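Local atomic coordinates of glucanase (Klebsiella pneumoniae, PDB entry 5GY3), a protein that probably cuts internal beta-1,4-glucosidic linkages in cellulose, lichenin and cereal beta-glucans as a family 8 endoglucanase. Residues Gln183-Trp195 with Met204-Ala218. Sequence-based numbering, arbitrary orientation.
Sequences QMGWGKSHLPSDW and MLPAKEWPPRMSFDA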
loop_
_atom_site.group_PDB
_atom_site.type_symbol
_atom_site.label_atom_id
_atom_site.label_comp_id
_atom_site.label_asym_id
_atom_site.label_seq_id
_atom_site.Cartn_x
_atom_site.Cartn_y
_atom_site.Cartn_z
ATOM N N GLN A 183 12.652 13.067 5.869
ATOM C CA GLN A 183 13.212 13.267 7.195
ATOM C C GLN A 183 13.300 11.984 8.004
ATOM O O GLN A 183 13.936 11.990 9.055
ATOM C CB GLN A 183 12.386 14.311 7.960
ATOM C CG GLN A 183 12.399 15.680 7.290
ATOM C CD GLN A 183 11.302 16.597 7.813
ATOM O OE1 GLN A 183 10.729 16.344 8.866
ATOM N NE2 GLN A 183 11.005 17.667 7.072
ATOM N N MET A 184 12.689 10.891 7.542
ATOM C CA MET A 184 12.740 9.637 8.276
ATOM C C MET A 184 14.030 8.885 7.963
ATOM O O MET A 184 14.699 9.137 6.956
ATOM C CB MET A 184 11.535 8.764 7.926
ATOM C CG MET A 184 10.182 9.393 8.231
ATOM S SD MET A 184 8.864 8.301 7.656
ATOM C CE MET A 184 7.412 9.288 8.034
ATOM N N GLY A 185 14.372 7.943 8.840
ATOM C CA GLY A 185 15.483 7.042 8.578
ATOM C C GLY A 185 16.369 6.913 9.796
ATOM O O GLY A 185 16.702 7.928 10.418
ATOM N N TRP A 186 16.737 5.682 10.157
ATOM C CA TRP A 186 17.436 5.425 11.408
ATOM C C TRP A 186 18.535 4.396 11.186
ATOM O O TRP A 186 18.505 3.623 10.229
ATOM C CB TRP A 186 16.451 4.970 12.509
ATOM C CG TRP A 186 15.520 6.089 12.794
ATOM C CD1 TRP A 186 15.754 7.150 13.615
ATOM C CD2 TRP A 186 14.246 6.334 12.170
ATOM N NE1 TRP A 186 14.691 8.032 13.568
ATOM C CE2 TRP A 186 13.759 7.553 12.685
ATOM C CE3 TRP A 186 13.471 5.638 11.228
ATOM C CZ2 TRP A 186 12.526 8.096 12.298
ATOM C CZ3 TRP A 186 12.243 6.177 10.846
ATOM C CH2 TRP A 186 11.785 7.396 11.387
ATOM N N GLY A 187 19.518 4.411 12.095
ATOM C CA GLY A 187 20.612 3.456 12.040
ATOM C C GLY A 187 21.523 3.678 10.844
ATOM O O GLY A 187 21.500 4.707 10.174
ATOM N N LYS A 188 22.341 2.661 10.576
ATOM C CA LYS A 188 23.290 2.771 9.471
ATOM C C LYS A 188 22.635 2.635 8.102
ATOM O O LYS A 188 23.238 3.047 7.102
ATOM C CB LYS A 188 24.385 1.718 9.629
ATOM C CG LYS A 188 25.182 1.869 10.904
ATOM C CD LYS A 188 26.150 0.705 11.054
ATOM C CE LYS A 188 27.087 0.922 12.229
ATOM N NZ LYS A 188 28.100 -0.162 12.312
ATOM N N SER A 189 21.429 2.061 8.019
ATOM C CA SER A 189 20.758 1.965 6.727
ATOM C C SER A 189 20.009 3.242 6.353
ATOM O O SER A 189 19.657 3.408 5.182
ATOM C CB SER A 189 19.775 0.794 6.719
ATOM O OG SER A 189 18.669 1.086 7.566
ATOM N N HIS A 190 19.757 4.130 7.320
ATOM C CA HIS A 190 18.988 5.361 7.101
ATOM C C HIS A 190 17.633 5.061 6.473
ATOM O O HIS A 190 17.121 5.825 5.652
ATOM C CB HIS A 190 19.767 6.367 6.247
ATOM C CG HIS A 190 21.139 6.650 6.771
ATOM N ND1 HIS A 190 21.357 7.385 7.915
ATOM C CD2 HIS A 190 22.362 6.297 6.309
ATOM C CE1 HIS A 190 22.659 7.473 8.137
ATOM N NE2 HIS A 190 23.290 6.814 7.182
ATOM N N LEU A 191 17.039 3.943 6.869
ATOM C CA LEU A 191 15.749 3.555 6.322
ATOM C C LEU A 191 14.641 3.763 7.346
ATOM O O LEU A 191 14.882 3.727 8.555
ATOM C CB LEU A 191 15.768 2.084 5.883
ATOM C CG LEU A 191 16.598 1.769 4.636
ATOM C CD1 LEU A 191 16.648 0.280 4.443
ATOM C CD2 LEU A 191 15.993 2.453 3.389
ATOM N N PRO A 192 13.405 3.966 6.894
ATOM C CA PRO A 192 12.270 4.024 7.824
ATOM C C PRO A 192 11.777 2.634 8.216
ATOM O O PRO A 192 11.942 1.651 7.492
ATOM C CB PRO A 192 11.205 4.768 7.012
ATOM C CG PRO A 192 11.452 4.289 5.610
ATOM C CD PRO A 192 12.967 4.105 5.491
ATOM N N SER A 193 11.155 2.573 9.389
ATOM C CA SER A 193 10.511 1.355 9.871
ATOM C C SER A 193 9.072 1.262 9.356
ATOM O O SER A 193 8.548 2.181 8.714
ATOM C CB SER A 193 10.542 1.319 11.398
ATOM O OG SER A 193 10.064 2.542 11.940
ATOM N N ASP A 194 8.438 0.116 9.627
ATOM C CA ASP A 194 7.029 -0.062 9.269
ATOM C C ASP A 194 6.162 1.037 9.877
ATOM O O ASP A 194 5.265 1.577 9.214
ATOM C CB ASP A 194 6.517 -1.424 9.755
ATOM C CG ASP A 194 7.139 -2.607 9.026
ATOM O OD1 ASP A 194 7.545 -2.482 7.854
ATOM O OD2 ASP A 194 7.194 -3.701 9.652
ATOM N N TRP A 195 6.397 1.356 11.143
ATOM C CA TRP A 195 5.609 2.331 11.882
ATOM C C TRP A 195 6.532 3.385 12.465
ATOM O O TRP A 195 7.583 3.064 13.024
ATOM C CB TRP A 195 4.799 1.653 13.009
ATOM C CG TRP A 195 3.848 0.642 12.485
ATOM C CD1 TRP A 195 4.093 -0.686 12.265
ATOM C CD2 TRP A 195 2.482 0.864 12.115
ATOM N NE1 TRP A 195 2.967 -1.297 11.771
ATOM C CE2 TRP A 195 1.965 -0.368 11.671
ATOM C CE3 TRP A 195 1.653 1.988 12.106
ATOM C CZ2 TRP A 195 0.653 -0.505 11.215
ATOM C CZ3 TRP A 195 0.350 1.847 11.668
ATOM C CH2 TRP A 195 -0.135 0.610 11.228
ATOM N N MET A 204 10.766 12.541 14.767
ATOM C CA MET A 204 10.296 11.201 14.441
ATOM C C MET A 204 11.241 10.127 14.966
ATOM O O MET A 204 12.461 10.321 15.040
ATOM C CB MET A 204 10.125 11.040 12.920
ATOM C CG MET A 204 8.942 11.816 12.419
ATOM S SD MET A 204 8.653 11.675 10.641
ATOM C CE MET A 204 9.960 12.745 10.014
ATOM N N LEU A 205 10.659 8.983 15.311
ATOM C CA LEU A 205 11.383 7.783 15.700
ATOM C C LEU A 205 10.549 6.599 15.276
ATOM O O LEU A 205 9.335 6.736 15.073
ATOM C CB LEU A 205 11.620 7.724 17.212
ATOM C CG LEU A 205 12.564 8.787 17.761
ATOM C CD1 LEU A 205 12.325 8.899 19.210
ATOM C CD2 LEU A 205 14.015 8.430 17.494
ATOM N N PRO A 206 11.145 5.414 15.159
ATOM C CA PRO A 206 10.326 4.202 15.028
ATOM C C PRO A 206 9.329 4.128 16.178
ATOM O O PRO A 206 9.659 4.433 17.334
ATOM C CB PRO A 206 11.354 3.065 15.083
ATOM C CG PRO A 206 12.645 3.700 14.614
ATOM C CD PRO A 206 12.594 5.118 15.169
ATOM N N ALA A 207 8.090 3.751 15.860
ATOM C CA ALA A 207 7.041 3.784 16.872
ATOM C C ALA A 207 7.315 2.757 17.969
ATOM O O ALA A 207 7.862 1.679 17.721
ATOM C CB ALA A 207 5.680 3.528 16.231
ATOM N N LYS A 208 6.911 3.100 19.201
ATOM C CA LYS A 208 7.217 2.245 20.352
ATOM C C LYS A 208 6.544 0.886 20.256
ATOM O O LYS A 208 7.084 -0.112 20.748
ATOM C CB LYS A 208 6.764 2.899 21.667
ATOM C CG LYS A 208 7.245 4.296 21.941
ATOM C CD LYS A 208 6.907 4.743 23.379
ATOM C CE LYS A 208 5.600 4.136 23.895
ATOM N NZ LYS A 208 4.345 4.673 23.267
ATOM N N GLU A 209 5.370 0.824 19.646
ATOM C CA GLU A 209 4.474 -0.304 19.852
ATOM C C GLU A 209 4.740 -1.482 18.923
ATOM O O GLU A 209 4.130 -2.541 19.111
ATOM C CB GLU A 209 3.023 0.163 19.707
ATOM C CG GLU A 209 2.598 1.179 20.763
ATOM C CD GLU A 209 2.787 2.631 20.336
ATOM O OE1 GLU A 209 3.674 2.928 19.504
ATOM O OE2 GLU A 209 2.037 3.491 20.835
ATOM N N TRP A 210 5.633 -1.340 17.951
ATOM C CA TRP A 210 5.911 -2.370 16.964
ATOM C C TRP A 210 7.405 -2.634 16.908
ATOM O O TRP A 210 8.211 -1.774 17.289
ATOM C CB TRP A 210 5.437 -1.956 15.561
ATOM C CG TRP A 210 3.965 -1.795 15.369
ATOM C CD1 TRP A 210 3.093 -2.728 14.872
ATOM C CD2 TRP A 210 3.193 -0.615 15.611
ATOM N NE1 TRP A 210 1.821 -2.200 14.813
ATOM C CE2 TRP A 210 1.858 -0.905 15.260
ATOM C CE3 TRP A 210 3.495 0.658 16.101
ATOM C CZ2 TRP A 210 0.835 0.037 15.367
ATOM C CZ3 TRP A 210 2.473 1.590 16.219
ATOM C CH2 TRP A 210 1.160 1.270 15.856
ATOM N N PRO A 211 7.814 -3.803 16.416
ATOM C CA PRO A 211 9.236 -4.024 16.127
ATOM C C PRO A 211 9.743 -2.968 15.161
ATOM O O PRO A 211 9.131 -2.734 14.105
ATOM C CB PRO A 211 9.257 -5.424 15.490
ATOM C CG PRO A 211 8.026 -6.102 16.041
ATOM C CD PRO A 211 7.000 -4.991 16.095
ATOM N N PRO A 212 10.816 -2.317 15.481
ATOM C CA PRO A 212 11.281 -1.180 14.666
ATOM C C PRO A 212 12.039 -1.651 13.431
ATOM O O PRO A 212 13.213 -1.353 13.245
ATOM C CB PRO A 212 12.174 -0.418 15.653
ATOM C CG PRO A 212 12.786 -1.521 16.484
ATOM C CD PRO A 212 11.688 -2.559 16.649
ATOM N N ARG A 213 11.362 -2.437 12.601
ATOM C CA ARG A 213 11.942 -3.015 11.402
ATOM C C ARG A 213 11.394 -2.319 10.169
ATOM O O ARG A 213 10.209 -1.975 10.122
ATOM C CB ARG A 213 11.610 -4.506 11.301
ATOM C CG ARG A 213 12.183 -5.351 12.421
ATOM C CD ARG A 213 11.594 -6.749 12.369
ATOM N NE ARG A 213 12.164 -7.581 13.430
ATOM C CZ ARG A 213 11.883 -8.868 13.579
ATOM N NH1 ARG A 213 11.040 -9.451 12.739
ATOM N NH2 ARG A 213 12.442 -9.559 14.563
ATOM N N MET A 214 12.279 -2.096 9.197
ATOM C CA MET A 214 11.922 -2.057 7.782
ATOM C C MET A 214 11.577 -3.485 7.387
ATOM O O MET A 214 12.472 -4.317 7.217
ATOM C CB MET A 214 13.086 -1.532 6.940
ATOM C CG MET A 214 12.652 -0.992 5.564
ATOM S SD MET A 214 12.022 -2.249 4.482
ATOM C CE MET A 214 13.473 -3.305 4.364
ATOM N N SER A 215 10.286 -3.785 7.233
ATOM C CA SER A 215 9.904 -5.148 6.863
ATOM C C SER A 215 8.723 -5.148 5.896
ATOM O O SER A 215 8.785 -4.490 4.854
ATOM C CB SER A 215 9.607 -5.990 8.114
ATOM O OG SER A 215 8.483 -5.517 8.821
ATOM N N PHE A 216 7.666 -5.905 6.184
ATOM C CA PHE A 216 6.690 -6.188 5.131
ATOM C C PHE A 216 5.800 -5.001 4.778
ATOM O O PHE A 216 5.221 -4.996 3.680
ATOM C CB PHE A 216 5.812 -7.378 5.530
ATOM C CG PHE A 216 6.579 -8.647 5.720
ATOM C CD1 PHE A 216 7.060 -9.346 4.625
ATOM C CD2 PHE A 216 6.830 -9.135 6.994
ATOM C CE1 PHE A 216 7.766 -10.525 4.792
ATOM C CE2 PHE A 216 7.544 -10.313 7.174
ATOM C CZ PHE A 216 8.014 -11.007 6.073
ATOM N N ASP A 217 5.654 -4.019 5.671
ATOM C CA ASP A 217 4.975 -2.779 5.303
ATOM C C ASP A 217 5.926 -1.849 4.557
ATOM O O ASP A 217 5.648 -1.429 3.422
ATOM C CB ASP A 217 4.419 -2.068 6.540
ATOM C CG ASP A 217 3.052 -2.590 6.971
ATOM O OD1 ASP A 217 2.472 -3.465 6.286
ATOM O OD2 ASP A 217 2.550 -2.101 7.999
ATOM N N ALA A 218 7.076 -1.560 5.172
ATOM C CA ALA A 218 7.960 -0.505 4.679
ATOM C C ALA A 218 8.508 -0.797 3.290
ATOM O O ALA A 218 8.780 0.147 2.532
ATOM C CB ALA A 218 9.107 -0.298 5.667
HETATM O O HOH W 1 7.457 -4.102 12.314
HETATM O O HOH W 2 5.814 -5.713 8.702
HETATM O O HOH W 3 8.001 -0.291 12.966
#
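Two indoles lie face to face where Trp195 meets Trp210: their five-membered rings are centred 3.5 Å apart with planes only 9° from parallel, and Trp195 NE1 and Trp210 NE1, two donors, face each other across the stack and do not bond. Trp210 closes the type I turn that starts at Ala207, and its other face is covered by Glu209 CB. At the foot of the stack, Trp195 O takes Ala207 N at 3.0 Å in an almost straight bond (173°) and Ser193 OG from the opposite face of the carbonyl plane.

Asp194 reaches across to the backbone of 215-218. Asp194 OD1 accepts Ala218 N at 2.9 Å on the anti side and Ser215 N at 3.1 Å from above the carboxylate, the two donors on opposite faces; two waters donate to OD2. Asp194 N closes the grip on Arg213 O at 2.8 Å.

The fold is the (alpha/alpha)6 barrel of glycoside hydrolase family 8, and the loop 183-195, which follows helix 167-183, packs against strand 204-206, an outer strand of a small antiparallel sheet, and strand 213-214. Asp217, bound through OD2 to Asn149, comes about 6 Å, side chain to side chain, from Asp87, the predicted nucleophile.

Farther along, Pro206 CD sits squarely over the five-membered ring of Trp186, 3.6 Å from its centroid, a CH-pi contact. Met204, bent at chi3 (-76°), turns its methyl CE to Gln183 CB at 3.5 Å while SD rests against CG and CE of Met184.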